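Local structure of DUF3836 domain-containing protein (Parabacteroides distasonis ATCC 8503, 4R03) at residues K18-Q23 with V32-Q37; N41-E46 with Y67-Q72; K47-W52 with P61-T66; S73-T78 with N96-S101. The protein is of unknown function and belongs to a family of single-layer beta-sheet proteins thought to have evolved from beta-hairpin repeats. One frame throughout, in Å; residues are numbered along the deposited sequence.

In the fold
The four contacts sample one antiparallel sheet of seven strands in chain order. Contact 1 closes the hairpin of strands 14-24 and 27-38; contacts 2 and 3 lie on the pair 44-53 and 58-69, with contact 3 nested inside the loop that contact 2 closes; contact 4 closes the last hairpin, strands 75-84 and 94-100. Contacts 1 and 3, centres about 10 Å apart, are stitched by Arg-33 O and Phe-50 N at 2.8 Å. Contacts 2 and 4, about 10 Å between centres, share a 2.8 Å approach of Gln-68 N to Lys-77 O. Contacts 1 and 4, about 23 Å between centres, do not touch. A phosphate ion, probably from crystallisation, lies beside Arg-33.

Contact 1. Residues K18-Q23 with V32-Q37; sequences KVVFLQ and VRYEFQ
Val-20 and Val-32 face each other as a hydrogen-bonded pair, Val-20 CG2 lying 3.8 Å from Val-32 CG1, side chains alongside. Val-20 N reaches Val-32 O at 2.8 Å (N-H...O angle 179°), whereas the return bond from Val-32 N to Val-20 O is weak at 3.3 Å. Lys-18 and Tyr-34 form the second such pair of this antiparallel hairpin, Tyr-34 N donating to Lys-18 O at 2.8 Å. Between them, at the non-hydrogen-bonded pair, Arg-33 NH1 lies 3.7 Å from Val-19 CG2. With CG anti to the backbone N (chi1 175°) and the chain extended to NE, Arg-33 grips Glu-35 side-on: NE, at 2.9 Å, and NH2 both meet OE2 on its anti side, with OE2 close to the guanidinium plane. Alanine in place of Arg-33 would probably leave Glu-35 without its cationic mate and Val-19 CG2 without its NH1 contact. Trp-59 makes a cation-pi contact with Arg-33, and NH1 pairs with a phosphate ion, probably from crystallisation. Within the Arg-33/Glu-35 ion pair, charge is probably largely balanced.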
loop_
_atom_site.group_PDB
_atom_site.type_symbol
_atom_site.label_atom_id
_atom_site.label_comp_id
_atom_site.label_asym_id
_atom_site.label_seq_id
_atom_site.Cartn_x
_atom_site.Cartn_y
_atom_site.Cartn_z
ATOM N N LYS A 18 2.566 -7.338 1.701
ATOM C CA LYS A 18 1.777 -8.154 0.784
ATOM C C LYS A 18 2.349 -7.922 -0.619
ATOM O O LYS A 18 2.441 -6.752 -1.055
ATOM C CB LYS A 18 0.305 -7.775 0.829
ATOM C CG LYS A 18 -0.603 -8.552 -0.099
ATOM C CD LYS A 18 -2.126 -8.159 0.087
ATOM C CE LYS A 18 -2.653 -8.411 1.497
ATOM N NZ LYS A 18 -4.182 -8.415 1.727
ATOM N N VAL A 19 2.659 -9.003 -1.317
ATOM C CA VAL A 19 3.072 -8.972 -2.724
ATOM C C VAL A 19 1.983 -9.552 -3.578
ATOM O O VAL A 19 1.461 -10.648 -3.290
ATOM C CB VAL A 19 4.403 -9.715 -2.939
ATOM C CG1 VAL A 19 4.768 -9.738 -4.438
ATOM C CG2 VAL A 19 5.496 -9.024 -2.134
ATOM N N VAL A 20 1.649 -8.849 -4.663
ATOM C CA VAL A 20 0.678 -9.324 -5.642
ATOM C C VAL A 20 1.403 -9.707 -6.903
ATOM O O VAL A 20 2.156 -8.876 -7.469
ATOM C CB VAL A 20 -0.346 -8.219 -6.007
ATOM C CG1 VAL A 20 -1.387 -8.752 -7.005
ATOM C CG2 VAL A 20 -1.004 -7.659 -4.768
ATOM N N PHE A 21 1.210 -10.946 -7.333
ATOM C CA PHE A 21 1.684 -11.464 -8.609
ATOM C C PHE A 21 0.505 -11.567 -9.594
ATOM O O PHE A 21 -0.583 -12.073 -9.231
ATOM C CB PHE A 21 2.303 -12.831 -8.499
ATOM C CG PHE A 21 3.495 -12.925 -7.608
ATOM C CD1 PHE A 21 3.342 -13.067 -6.256
ATOM C CD2 PHE A 21 4.783 -13.016 -8.144
ATOM C CE1 PHE A 21 4.457 -13.207 -5.442
ATOM C CE2 PHE A 21 5.884 -13.165 -7.293
ATOM C CZ PHE A 21 5.711 -13.223 -5.980
ATOM N N LEU A 22 0.690 -11.028 -10.791
ATOM C CA LEU A 22 -0.273 -11.188 -11.881
ATOM C C LEU A 22 0.033 -12.432 -12.697
ATOM O O LEU A 22 1.156 -12.634 -13.193
ATOM C CB LEU A 22 -0.243 -9.935 -12.774
ATOM C CG LEU A 22 -1.109 -10.031 -14.049
ATOM C CD1 LEU A 22 -2.578 -10.151 -13.705
ATOM C CD2 LEU A 22 -0.868 -8.767 -14.918
ATOM N N GLN A 23 -0.965 -13.292 -12.830
ATOM C CA GLN A 23 -0.919 -14.504 -13.638
ATOM C C GLN A 23 -1.794 -14.255 -14.871
ATOM O O GLN A 23 -3.007 -14.044 -14.729
ATOM C CB GLN A 23 -1.446 -15.670 -12.849
ATOM C CG GLN A 23 -0.566 -16.072 -11.642
ATOM C CD GLN A 23 -1.330 -16.878 -10.653
ATOM O OE1 GLN A 23 -2.397 -16.507 -10.220
ATOM N NE2 GLN A 23 -0.729 -17.959 -10.211
ATOM N N VAL A 32 2.843 -5.608 -7.643
ATOM C CA VAL A 32 2.948 -4.559 -6.649
ATOM C C VAL A 32 3.290 -5.181 -5.308
ATOM O O VAL A 32 2.887 -6.322 -5.051
ATOM C CB VAL A 32 1.646 -3.674 -6.589
ATOM C CG1 VAL A 32 0.404 -4.488 -6.294
ATOM C CG2 VAL A 32 1.774 -2.547 -5.634
ATOM N N ARG A 33 4.018 -4.451 -4.471
ATOM C CA ARG A 33 4.342 -4.807 -3.096
ATOM C C ARG A 33 3.875 -3.683 -2.179
ATOM O O ARG A 33 4.111 -2.535 -2.431
ATOM C CB ARG A 33 5.845 -5.000 -2.919
ATOM C CG ARG A 33 6.291 -5.250 -1.482
ATOM C CD ARG A 33 7.814 -5.379 -1.420
ATOM N NE ARG A 33 8.219 -5.504 -0.007
ATOM C CZ ARG A 33 8.349 -6.640 0.619
ATOM N NH1 ARG A 33 8.234 -7.791 -0.004
ATOM N NH2 ARG A 33 8.659 -6.592 1.904
ATOM N N TYR A 34 3.161 -4.075 -1.120
ATOM C CA TYR A 34 2.674 -3.143 -0.117
ATOM C C TYR A 34 3.399 -3.432 1.195
ATOM O O TYR A 34 3.604 -4.596 1.582
ATOM C CB TYR A 34 1.202 -3.309 0.108
ATOM C CG TYR A 34 0.357 -3.108 -1.112
ATOM C CD1 TYR A 34 0.255 -1.876 -1.689
ATOM C CD2 TYR A 34 -0.356 -4.143 -1.674
ATOM C CE1 TYR A 34 -0.539 -1.685 -2.789
ATOM C CE2 TYR A 34 -1.133 -3.972 -2.826
ATOM C CZ TYR A 34 -1.280 -2.703 -3.338
ATOM O OH TYR A 34 -2.070 -2.504 -4.483
ATOM N N GLU A 35 3.766 -2.384 1.912
ATOM C CA GLU A 35 4.343 -2.493 3.267
ATOM C C GLU A 35 3.522 -1.606 4.178
ATOM O O GLU A 35 3.132 -0.490 3.790
ATOM C CB GLU A 35 5.781 -2.076 3.272
ATOM C CG GLU A 35 6.683 -2.964 2.437
ATOM C CD GLU A 35 8.159 -2.639 2.528
ATOM O OE1 GLU A 35 8.515 -1.575 3.063
ATOM O OE2 GLU A 35 8.960 -3.444 1.954
ATOM N N PHE A 36 3.296 -2.076 5.401
ATOM C CA PHE A 36 2.385 -1.409 6.346
ATOM C C PHE A 36 3.093 -1.119 7.647
ATOM O O PHE A 36 3.851 -1.938 8.185
ATOM C CB PHE A 36 1.166 -2.298 6.644
ATOM C CG PHE A 36 0.385 -2.698 5.439
ATOM C CD1 PHE A 36 -0.620 -1.864 4.942
ATOM C CD2 PHE A 36 0.691 -3.846 4.734
ATOM C CE1 PHE A 36 -1.323 -2.230 3.794
ATOM C CE2 PHE A 36 0.004 -4.191 3.601
ATOM C CZ PHE A 36 -1.004 -3.372 3.120
ATOM N N GLN A 37 2.790 0.056 8.169
ATOM C CA GLN A 37 3.184 0.414 9.532
ATOM C C GLN A 37 1.932 0.824 10.319
ATOM O O GLN A 37 0.894 1.140 9.760
ATOM C CB GLN A 37 4.254 1.512 9.525
ATOM C CG GLN A 37 5.578 1.119 8.829
ATOM C CD GLN A 37 6.675 2.197 8.951
ATOM O OE1 GLN A 37 7.123 2.533 10.045
ATOM N NE2 GLN A 37 7.105 2.729 7.828
#

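Contact 2. Residues N41-E46 with Y67-Q72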
loop_
_atom_site.group_PDB
_atom_site.type_symbol
_atom_site.label_atom_id
_atom_site.label_comp_id
_atom_site.label_asym_id
_atom_site.label_seq_id
_atom_site.Cartn_x
_atom_site.Cartn_y
_atom_site.Cartn_z
ATOM N N ASN A 41 -2.365 2.630 18.529
ATOM C CA ASN A 41 -3.616 1.936 18.698
ATOM C C ASN A 41 -3.755 0.671 17.865
ATOM O O ASN A 41 -4.808 0.026 17.859
ATOM C CB ASN A 41 -4.774 2.861 18.418
ATOM C CG ASN A 41 -4.803 4.034 19.376
ATOM O OD1 ASN A 41 -4.299 3.945 20.515
ATOM N ND2 ASN A 41 -5.359 5.146 18.914
ATOM N N GLY A 42 -2.711 0.358 17.106
ATOM C CA GLY A 42 -2.736 -0.862 16.328
ATOM C C GLY A 42 -3.467 -0.741 15.006
ATOM O O GLY A 42 -3.792 -1.737 14.370
ATOM N N LYS A 43 -3.730 0.495 14.581
ATOM C CA LYS A 43 -4.328 0.742 13.288
ATOM C C LYS A 43 -3.257 1.182 12.260
ATOM O O LYS A 43 -2.252 1.783 12.599
ATOM C CB LYS A 43 -5.425 1.812 13.375
ATOM C CG LYS A 43 -6.570 1.421 14.357
ATOM C CD LYS A 43 -7.881 2.136 14.017
ATOM C CE LYS A 43 -8.790 2.392 15.247
ATOM N NZ LYS A 43 -8.875 3.874 15.632
ATOM N N VAL A 44 -3.537 0.905 10.992
ATOM C CA VAL A 44 -2.535 1.231 9.975
ATOM C C VAL A 44 -2.301 2.740 9.913
ATOM O O VAL A 44 -3.260 3.515 9.812
ATOM C CB VAL A 44 -2.965 0.786 8.555
ATOM C CG1 VAL A 44 -1.906 1.240 7.519
ATOM C CG2 VAL A 44 -3.181 -0.609 8.444
ATOM N N SER A 45 -1.068 3.141 9.978
ATOM C CA SER A 45 -0.667 4.555 9.943
ATOM C C SER A 45 -0.026 4.937 8.614
ATOM O O SER A 45 -0.089 6.088 8.201
ATOM C CB SER A 45 0.296 4.828 11.066
ATOM O OG SER A 45 1.443 4.007 11.022
ATOM N N GLU A 46 0.563 3.950 7.925
ATOM C CA GLU A 46 1.242 4.206 6.686
ATOM C C GLU A 46 1.209 2.958 5.802
ATOM O O GLU A 46 1.401 1.857 6.304
ATOM C CB GLU A 46 2.676 4.624 6.944
ATOM C CG GLU A 46 3.420 5.092 5.680
ATOM C CD GLU A 46 4.916 5.046 5.834
ATOM O OE1 GLU A 46 5.515 5.993 6.388
ATOM O OE2 GLU A 46 5.495 4.024 5.405
ATOM N N TYR A 67 -2.536 7.663 7.222
ATOM C CA TYR A 67 -3.955 7.521 7.719
ATOM C C TYR A 67 -4.073 8.155 9.090
ATOM O O TYR A 67 -3.281 7.912 9.965
ATOM C CB TYR A 67 -4.392 6.066 7.822
ATOM C CG TYR A 67 -4.225 5.314 6.541
ATOM C CD1 TYR A 67 -2.985 4.722 6.218
ATOM C CD2 TYR A 67 -5.271 5.148 5.657
ATOM C CE1 TYR A 67 -2.834 4.052 4.994
ATOM C CE2 TYR A 67 -5.121 4.485 4.420
ATOM C CZ TYR A 67 -3.887 3.941 4.107
ATOM O OH TYR A 67 -3.771 3.262 2.943
ATOM N N GLN A 68 -5.112 9.000 9.227
ATOM C CA GLN A 68 -5.492 9.611 10.513
ATOM C C GLN A 68 -6.955 9.281 10.871
ATOM O O GLN A 68 -7.822 9.217 10.016
ATOM C CB GLN A 68 -5.328 11.100 10.391
ATOM C CG GLN A 68 -3.934 11.543 10.221
ATOM C CD GLN A 68 -3.894 13.053 10.211
ATOM O OE1 GLN A 68 -4.451 13.699 9.308
ATOM N NE2 GLN A 68 -3.285 13.628 11.243
ATOM N N TYR A 69 -7.157 8.987 12.160
ATOM C CA TYR A 69 -8.387 8.433 12.707
ATOM C C TYR A 69 -9.025 9.435 13.692
ATOM O O TYR A 69 -8.318 10.109 14.426
ATOM C CB TYR A 69 -8.103 7.126 13.451
ATOM C CG TYR A 69 -7.531 6.098 12.485
ATOM C CD1 TYR A 69 -8.361 5.277 11.750
ATOM C CD2 TYR A 69 -6.146 6.015 12.313
ATOM C CE1 TYR A 69 -7.840 4.368 10.830
ATOM C CE2 TYR A 69 -5.622 5.072 11.422
ATOM C CZ TYR A 69 -6.468 4.306 10.673
ATOM O OH TYR A 69 -5.978 3.356 9.735
ATOM N N ASP A 70 -10.330 9.430 13.711
ATOM C CA ASP A 70 -11.123 10.379 14.533
ATOM C C ASP A 70 -12.165 9.554 15.298
ATOM O O ASP A 70 -12.809 8.681 14.715
ATOM C CB ASP A 70 -11.757 11.379 13.562
ATOM C CG ASP A 70 -12.563 12.468 14.233
ATOM O OD1 ASP A 70 -12.734 12.455 15.470
ATOM O OD2 ASP A 70 -13.044 13.346 13.472
ATOM N N ASP A 71 -12.320 9.833 16.596
ATOM C CA ASP A 71 -13.287 9.112 17.473
ATOM C C ASP A 71 -14.724 9.101 16.924
ATOM O O ASP A 71 -15.333 8.040 16.772
ATOM C CB ASP A 71 -13.285 9.704 18.900
ATOM N N GLN A 72 -15.236 10.277 16.585
ATOM C CA GLN A 72 -16.667 10.461 16.341
ATOM C C GLN A 72 -17.069 10.547 14.857
ATOM O O GLN A 72 -18.252 10.631 14.535
ATOM C CB GLN A 72 -17.121 11.740 17.063
HETATM O O HOH W 1 0.083 8.372 9.963
#
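Lys-43 lies across the ring of Tyr-69 where the antiparallel hairpin of strands 44-53 and 58-69 splays apart: the short axes of 44-46 and 67-69 approach no closer than 6.4 Å, with 141° between their N-to-C directions. From the base of the lysine, CB sits over one ring face, 3.8 Å from Tyr-69 CE2. Further on, CD makes a CH-pi contact with the same ring, 4.0 Å from its centroid and 17° off the normal, displaced toward the rim. The chain bends at its last torsion, which brings NZ to 4.0 Å from Tyr-69 CB. The side chain thus runs from CB near the hydroxyl end of the ring to NZ near its root.

Val-44 O takes the phenol at the far end of this ring. Tyr-69 OH donates to Val-44 O at 2.7 Å, in the carbonyl plane and on a lone pair. Tyr-104 binds Val-44 N through its own hydroxyl and also touches Lys-43 and Tyr-69. One step on, Ser-45 and Glu-46 both face Gln-37 in a classic beta bulge. Val-44 CG1 packs alongside Tyr-67, 3.9 Å from CD1, on a side chain that Ile-76 and Ile-107 also touch. Tyr-67 N closes the backbone link to Ser-45 O at 3.1 Å, the donor standing 46° above the carbonyl plane.

Contact 3. Residues K47-W52 with P61-T66; sequences KKAFRW and PFYQIT
Backbone hydrogen bonds tie Lys-47 to Ile-65 in both directions, each N to O distance being 2.8 Å, and Ala-49 N donates to Tyr-63 O at 2.9 Å. Ala-49 O in turn receives two donors, Phe-62 N at 2.8 Å and Tyr-63 N at 3.2 Å. Phe-62 and Tyr-63 both face Ala-49, a classic beta bulge within the antiparallel hairpin, and the register shifts by one before Phe-50 meets Pro-61.

Among apolar contacts, Ala-49 CB stands over the centre of the Tyr-63 ring, 3.5 Å from the centroid and 11° off its normal. Tyr-63 reaches this place because CG sits between the backbone N and the carbonyl carbon (chi1 70°), folding the ring back across the neighbouring strand. With a glycine here, Ala-49 CB would probably lose the ring face over it, and the water held by Lys-47 its phenol partner. Phe-50 CD2 lies 4.2 Å from Pro-61 CD.

One water lies 2.7 Å from Tyr-63 OH and accepts from Lys-47 NZ, which also bonds to Ile-107 and Ser-109. Another accepts from Gln-64 NE2, and weakly from Lys-48 NZ, the two extended side chains running alongside. A third accepts from Arg-51 NE and donates to Pro-61 O at 2.6 Å.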
loop_
_atom_site.group_PDB
_atom_site.type_symbol
_atom_site.label_atom_id
_atom_site.label_comp_id
_atom_site.label_asym_id
_atom_site.label_seq_id
_atom_site.Cartn_x
_atom_site.Cartn_y
_atom_site.Cartn_z
ATOM N N LYS A 47 0.932 3.162 4.519
ATOM C CA LYS A 47 0.962 2.117 3.489
ATOM C C LYS A 47 1.903 2.622 2.397
ATOM O O LYS A 47 1.681 3.706 1.846
ATOM C CB LYS A 47 -0.396 1.806 2.941
ATOM C CG LYS A 47 -0.475 0.855 1.758
ATOM C CD LYS A 47 -1.890 0.713 1.281
ATOM C CE LYS A 47 -2.053 -0.342 0.248
ATOM N NZ LYS A 47 -3.476 -0.493 -0.098
ATOM N N LYS A 48 2.933 1.866 2.077
ATOM C CA LYS A 48 3.808 2.148 0.950
ATOM C C LYS A 48 3.622 1.106 -0.118
ATOM O O LYS A 48 3.523 -0.088 0.202
ATOM C CB LYS A 48 5.240 2.158 1.373
ATOM C CG LYS A 48 5.672 3.358 2.085
ATOM C CD LYS A 48 7.221 3.245 2.266
ATOM C CE LYS A 48 7.714 4.311 3.142
ATOM N NZ LYS A 48 9.174 4.329 3.130
ATOM N N ALA A 49 3.513 1.534 -1.350
ATOM C CA ALA A 49 3.348 0.659 -2.496
ATOM C C ALA A 49 4.620 0.786 -3.346
ATOM O O ALA A 49 5.098 1.935 -3.590
ATOM C CB ALA A 49 2.156 1.008 -3.324
ATOM N N PHE A 50 5.141 -0.355 -3.807
ATOM C CA PHE A 50 6.309 -0.442 -4.657
ATOM C C PHE A 50 5.937 -1.100 -5.975
ATOM O O PHE A 50 5.159 -2.068 -6.003
ATOM C CB PHE A 50 7.386 -1.284 -3.983
ATOM C CG PHE A 50 7.859 -0.783 -2.657
ATOM C CD1 PHE A 50 7.093 -0.973 -1.504
ATOM C CD2 PHE A 50 9.079 -0.098 -2.536
ATOM C CE1 PHE A 50 7.525 -0.513 -0.282
ATOM C CE2 PHE A 50 9.485 0.376 -1.304
ATOM C CZ PHE A 50 8.711 0.166 -0.182
ATOM N N ARG A 51 6.539 -0.614 -7.063
ATOM C CA ARG A 51 6.423 -1.243 -8.380
ATOM C C ARG A 51 7.655 -2.154 -8.580
ATOM O O ARG A 51 8.717 -1.941 -7.982
ATOM C CB ARG A 51 6.326 -0.204 -9.496
ATOM C CG ARG A 51 7.558 0.651 -9.642
ATOM C CD ARG A 51 7.350 1.695 -10.803
ATOM N NE ARG A 51 8.529 2.518 -10.856
ATOM C CZ ARG A 51 9.650 2.167 -11.469
ATOM N NH1 ARG A 51 9.697 1.086 -12.188
ATOM N NH2 ARG A 51 10.708 2.985 -11.438
ATOM N N TRP A 52 7.490 -3.128 -9.447
ATOM C CA TRP A 52 8.586 -4.057 -9.767
ATOM C C TRP A 52 9.240 -3.525 -11.032
ATOM O O TRP A 52 8.665 -3.526 -12.128
ATOM C CB TRP A 52 8.122 -5.473 -9.934
ATOM C CG TRP A 52 9.195 -6.431 -10.202
ATOM C CD1 TRP A 52 9.419 -7.050 -11.382
ATOM C CD2 TRP A 52 10.188 -6.904 -9.290
ATOM N NE1 TRP A 52 10.490 -7.883 -11.270
ATOM C CE2 TRP A 52 10.980 -7.835 -9.993
ATOM C CE3 TRP A 52 10.503 -6.641 -7.954
ATOM C CZ2 TRP A 52 12.039 -8.482 -9.384
ATOM C CZ3 TRP A 52 11.513 -7.285 -7.369
ATOM C CH2 TRP A 52 12.322 -8.169 -8.097
ATOM N N PRO A 61 9.978 2.397 -4.913
ATOM C CA PRO A 61 8.799 3.063 -4.344
ATOM C C PRO A 61 7.949 3.724 -5.393
ATOM O O PRO A 61 8.473 4.286 -6.391
ATOM C CB PRO A 61 9.374 4.135 -3.412
ATOM C CG PRO A 61 10.770 3.909 -3.334
ATOM C CD PRO A 61 11.232 2.937 -4.394
ATOM N N PHE A 62 6.617 3.664 -5.205
ATOM C CA PHE A 62 5.649 4.172 -6.114
ATOM C C PHE A 62 4.730 5.216 -5.477
ATOM O O PHE A 62 4.629 6.345 -5.973
ATOM C CB PHE A 62 4.829 3.030 -6.772
ATOM C CG PHE A 62 3.950 3.499 -7.860
ATOM C CD1 PHE A 62 4.480 4.184 -8.940
ATOM C CD2 PHE A 62 2.610 3.310 -7.809
ATOM C CE1 PHE A 62 3.680 4.671 -9.953
ATOM C CE2 PHE A 62 1.777 3.805 -8.839
ATOM C CZ PHE A 62 2.324 4.490 -9.893
ATOM N N TYR A 63 4.107 4.872 -4.351
ATOM C CA TYR A 63 3.306 5.829 -3.579
ATOM C C TYR A 63 3.301 5.493 -2.138
ATOM O O TYR A 63 3.684 4.393 -1.714
ATOM C CB TYR A 63 1.874 5.992 -4.121
ATOM C CG TYR A 63 0.914 4.807 -3.930
ATOM C CD1 TYR A 63 0.455 4.490 -2.663
ATOM C CD2 TYR A 63 0.482 4.061 -4.986
ATOM C CE1 TYR A 63 -0.487 3.435 -2.450
ATOM C CE2 TYR A 63 -0.472 3.003 -4.783
ATOM C CZ TYR A 63 -0.908 2.739 -3.525
ATOM O OH TYR A 63 -1.794 1.674 -3.261
ATOM N N GLN A 64 2.844 6.438 -1.333
ATOM C CA GLN A 64 2.778 6.312 0.114
ATOM C C GLN A 64 1.466 6.965 0.573
ATOM O O GLN A 64 1.159 8.087 0.149
ATOM C CB GLN A 64 3.922 7.004 0.809
ATOM C CG GLN A 64 3.858 6.943 2.300
ATOM C CD GLN A 64 4.962 7.718 2.955
ATOM O OE1 GLN A 64 4.960 8.962 2.957
ATOM N NE2 GLN A 64 5.905 7.004 3.525
ATOM N N ILE A 65 0.690 6.264 1.404
ATOM C CA ILE A 65 -0.508 6.869 1.995
ATOM C C ILE A 65 -0.336 6.850 3.507
ATOM O O ILE A 65 0.149 5.864 4.090
ATOM C CB ILE A 65 -1.737 6.061 1.598
ATOM C CG1 ILE A 65 -1.866 5.902 0.086
ATOM C CG2 ILE A 65 -3.036 6.646 2.262
ATOM C CD1 ILE A 65 -3.007 5.102 -0.379
ATOM N N THR A 66 -0.706 7.962 4.169
ATOM C CA THR A 66 -0.782 8.003 5.621
ATOM C C THR A 66 -2.239 8.208 6.065
ATOM O O THR A 66 -3.055 8.724 5.315
ATOM C CB THR A 66 0.119 9.065 6.261
ATOM O OG1 THR A 66 -0.226 10.337 5.723
ATOM C CG2 THR A 66 1.579 8.787 5.998
HETATM O O HOH W 2 -4.003 1.819 -1.673
HETATM O O HOH W 3 8.671 7.181 4.017
HETATM O O HOH W 4 8.501 4.606 -8.954
#

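Contact 4. Residues S73-T78 with N96-S101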
loop_
_atom_site.group_PDB
_atom_site.type_symbol
_atom_site.label_atom_id
_atom_site.label_comp_id
_atom_site.label_asym_id
_atom_site.label_seq_id
_atom_site.Cartn_x
_atom_site.Cartn_y
_atom_site.Cartn_z
ATOM N N SER A 73 -16.107 10.526 13.941
ATOM C CA SER A 73 -16.404 10.884 12.561
ATOM C C SER A 73 -16.918 9.737 11.705
ATOM O O SER A 73 -17.548 9.962 10.667
ATOM C CB SER A 73 -15.134 11.433 11.880
ATOM O OG SER A 73 -14.157 10.390 11.796
ATOM N N GLY A 74 -16.539 8.522 12.061
ATOM C CA GLY A 74 -16.789 7.369 11.166
ATOM C C GLY A 74 -15.973 7.412 9.872
ATOM O O GLY A 74 -16.335 6.758 8.892
ATOM N N GLU A 75 -14.911 8.215 9.871
ATOM C CA GLU A 75 -14.155 8.512 8.639
ATOM C C GLU A 75 -12.645 8.408 8.919
ATOM O O GLU A 75 -12.165 8.694 10.009
ATOM C CB GLU A 75 -14.500 9.891 8.096
ATOM C CG GLU A 75 -15.927 9.955 7.493
ATOM C CD GLU A 75 -16.317 11.356 7.006
ATOM O OE1 GLU A 75 -15.697 12.347 7.459
ATOM O OE2 GLU A 75 -17.246 11.448 6.171
ATOM N N ILE A 76 -11.944 7.899 7.932
ATOM C CA ILE A 76 -10.495 7.874 7.970
ATOM C C ILE A 76 -9.958 8.929 6.968
ATOM O O ILE A 76 -10.343 8.916 5.816
ATOM C CB ILE A 76 -9.987 6.446 7.593
ATOM C CG1 ILE A 76 -10.593 5.367 8.509
ATOM C CG2 ILE A 76 -8.495 6.388 7.702
ATOM C CD1 ILE A 76 -10.490 3.947 7.934
ATOM N N LYS A 77 -9.089 9.795 7.438
ATOM C CA LYS A 77 -8.475 10.840 6.612
ATOM C C LYS A 77 -7.152 10.308 6.042
ATOM O O LYS A 77 -6.294 9.871 6.810
ATOM C CB LYS A 77 -8.220 12.091 7.432
ATOM C CG LYS A 77 -9.509 12.861 7.712
ATOM C CD LYS A 77 -9.252 14.105 8.564
ATOM C CE LYS A 77 -10.545 14.929 8.735
ATOM N NZ LYS A 77 -10.320 16.275 9.354
ATOM N N THR A 78 -7.055 10.300 4.737
ATOM C CA THR A 78 -5.868 9.749 4.047
ATOM C C THR A 78 -5.146 10.815 3.247
ATOM O O THR A 78 -5.765 11.697 2.646
ATOM C CB THR A 78 -6.191 8.550 3.137
ATOM O OG1 THR A 78 -6.846 8.985 1.934
ATOM C CG2 THR A 78 -7.057 7.531 3.914
ATOM N N ASN A 96 -5.555 14.445 -0.761
ATOM C CA ASN A 96 -6.223 13.950 0.409
ATOM C C ASN A 96 -7.529 13.313 0.044
ATOM O O ASN A 96 -8.217 13.808 -0.838
ATOM C CB ASN A 96 -6.523 15.088 1.361
ATOM C CG ASN A 96 -5.304 15.677 1.938
ATOM O OD1 ASN A 96 -4.622 15.047 2.759
ATOM N ND2 ASN A 96 -4.978 16.905 1.518
HETATM N N MSE A 97 -7.871 12.208 0.703
HETATM C CA MSE A 97 -9.176 11.544 0.528
HETATM C C MSE A 97 -9.756 11.231 1.906
HETATM O O MSE A 97 -9.108 11.437 2.941
HETATM C CB MSE A 97 -9.073 10.243 -0.306
HETATM C CG MSE A 97 -10.426 9.758 -0.898
HETATM SE SE MSE A 97 -10.330 8.410 -2.309
HETATM C CE MSE A 97 -9.533 9.478 -3.740
ATOM N N ILE A 98 -11.021 10.805 1.898
ATOM C CA ILE A 98 -11.680 10.197 3.061
ATOM C C ILE A 98 -12.161 8.802 2.710
ATOM O O ILE A 98 -12.700 8.588 1.634
ATOM C CB ILE A 98 -12.932 10.985 3.476
ATOM C CG1 ILE A 98 -12.576 12.415 3.839
ATOM C CG2 ILE A 98 -13.633 10.279 4.661
ATOM C CD1 ILE A 98 -11.909 12.564 5.111
ATOM N N ILE A 99 -11.938 7.855 3.608
ATOM C CA ILE A 99 -12.416 6.486 3.478
ATOM C C ILE A 99 -13.438 6.317 4.626
ATOM O O ILE A 99 -13.148 6.673 5.765
ATOM C CB ILE A 99 -11.245 5.495 3.721
ATOM C CG1 ILE A 99 -10.193 5.602 2.618
ATOM C CG2 ILE A 99 -11.716 4.029 3.784
ATOM C CD1 ILE A 99 -8.984 4.638 2.862
ATOM N N PRO A 100 -14.625 5.755 4.342
ATOM C CA PRO A 100 -15.441 5.423 5.526
ATOM C C PRO A 100 -14.764 4.361 6.401
ATOM O O PRO A 100 -14.140 3.421 5.873
ATOM C CB PRO A 100 -16.752 4.849 4.935
ATOM C CG PRO A 100 -16.611 4.839 3.460
ATOM C CD PRO A 100 -15.196 5.271 3.073
ATOM N N SER A 101 -14.910 4.484 7.709
ATOM C CA SER A 101 -14.333 3.542 8.658
ATOM C C SER A 101 -14.746 2.097 8.398
ATOM O O SER A 101 -13.966 1.151 8.678
ATOM C CB SER A 101 -14.698 3.930 10.088
ATOM O OG SER A 101 -14.046 5.142 10.413
#
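Ile-76 and Ile-99 form a hydrogen-bonded pair in the last antiparallel hairpin of the sheet, with Ile-76 N reaching Ile-99 O at 2.8 Å. Their CB atoms meet on the face shared with Thr-78. The longer branch of Ile-99 extends to CD1, which meets Thr-78 CG2 at 3.6 Å, the two side chains crossing at about a right angle. Tyr-67 of the neighbouring strand touches both Ile-76 and Thr-78.

On the other face Ile-98 splits its contacts between two branches. CG2 rests 3.6 Å from Glu-75 CB, while chi2 of -74° folds CD1 back to 3.6 Å from Lys-77 CG. At the open end of the hairpin, where the chain enters strand 75-84, Ser-73 OG accepts from Glu-75 N at 3.0 Å, an ST turn, and Ser-101 N donates to Gly-74 O at 2.9 Å. Thr-78 OG1 occupies the position between backbone N and carbonyl carbon (chi1 75°), where it lies 3.4 Å from selenomethionine Met-97 CB and makes a weak 3.5 Å bond to Met-97 O.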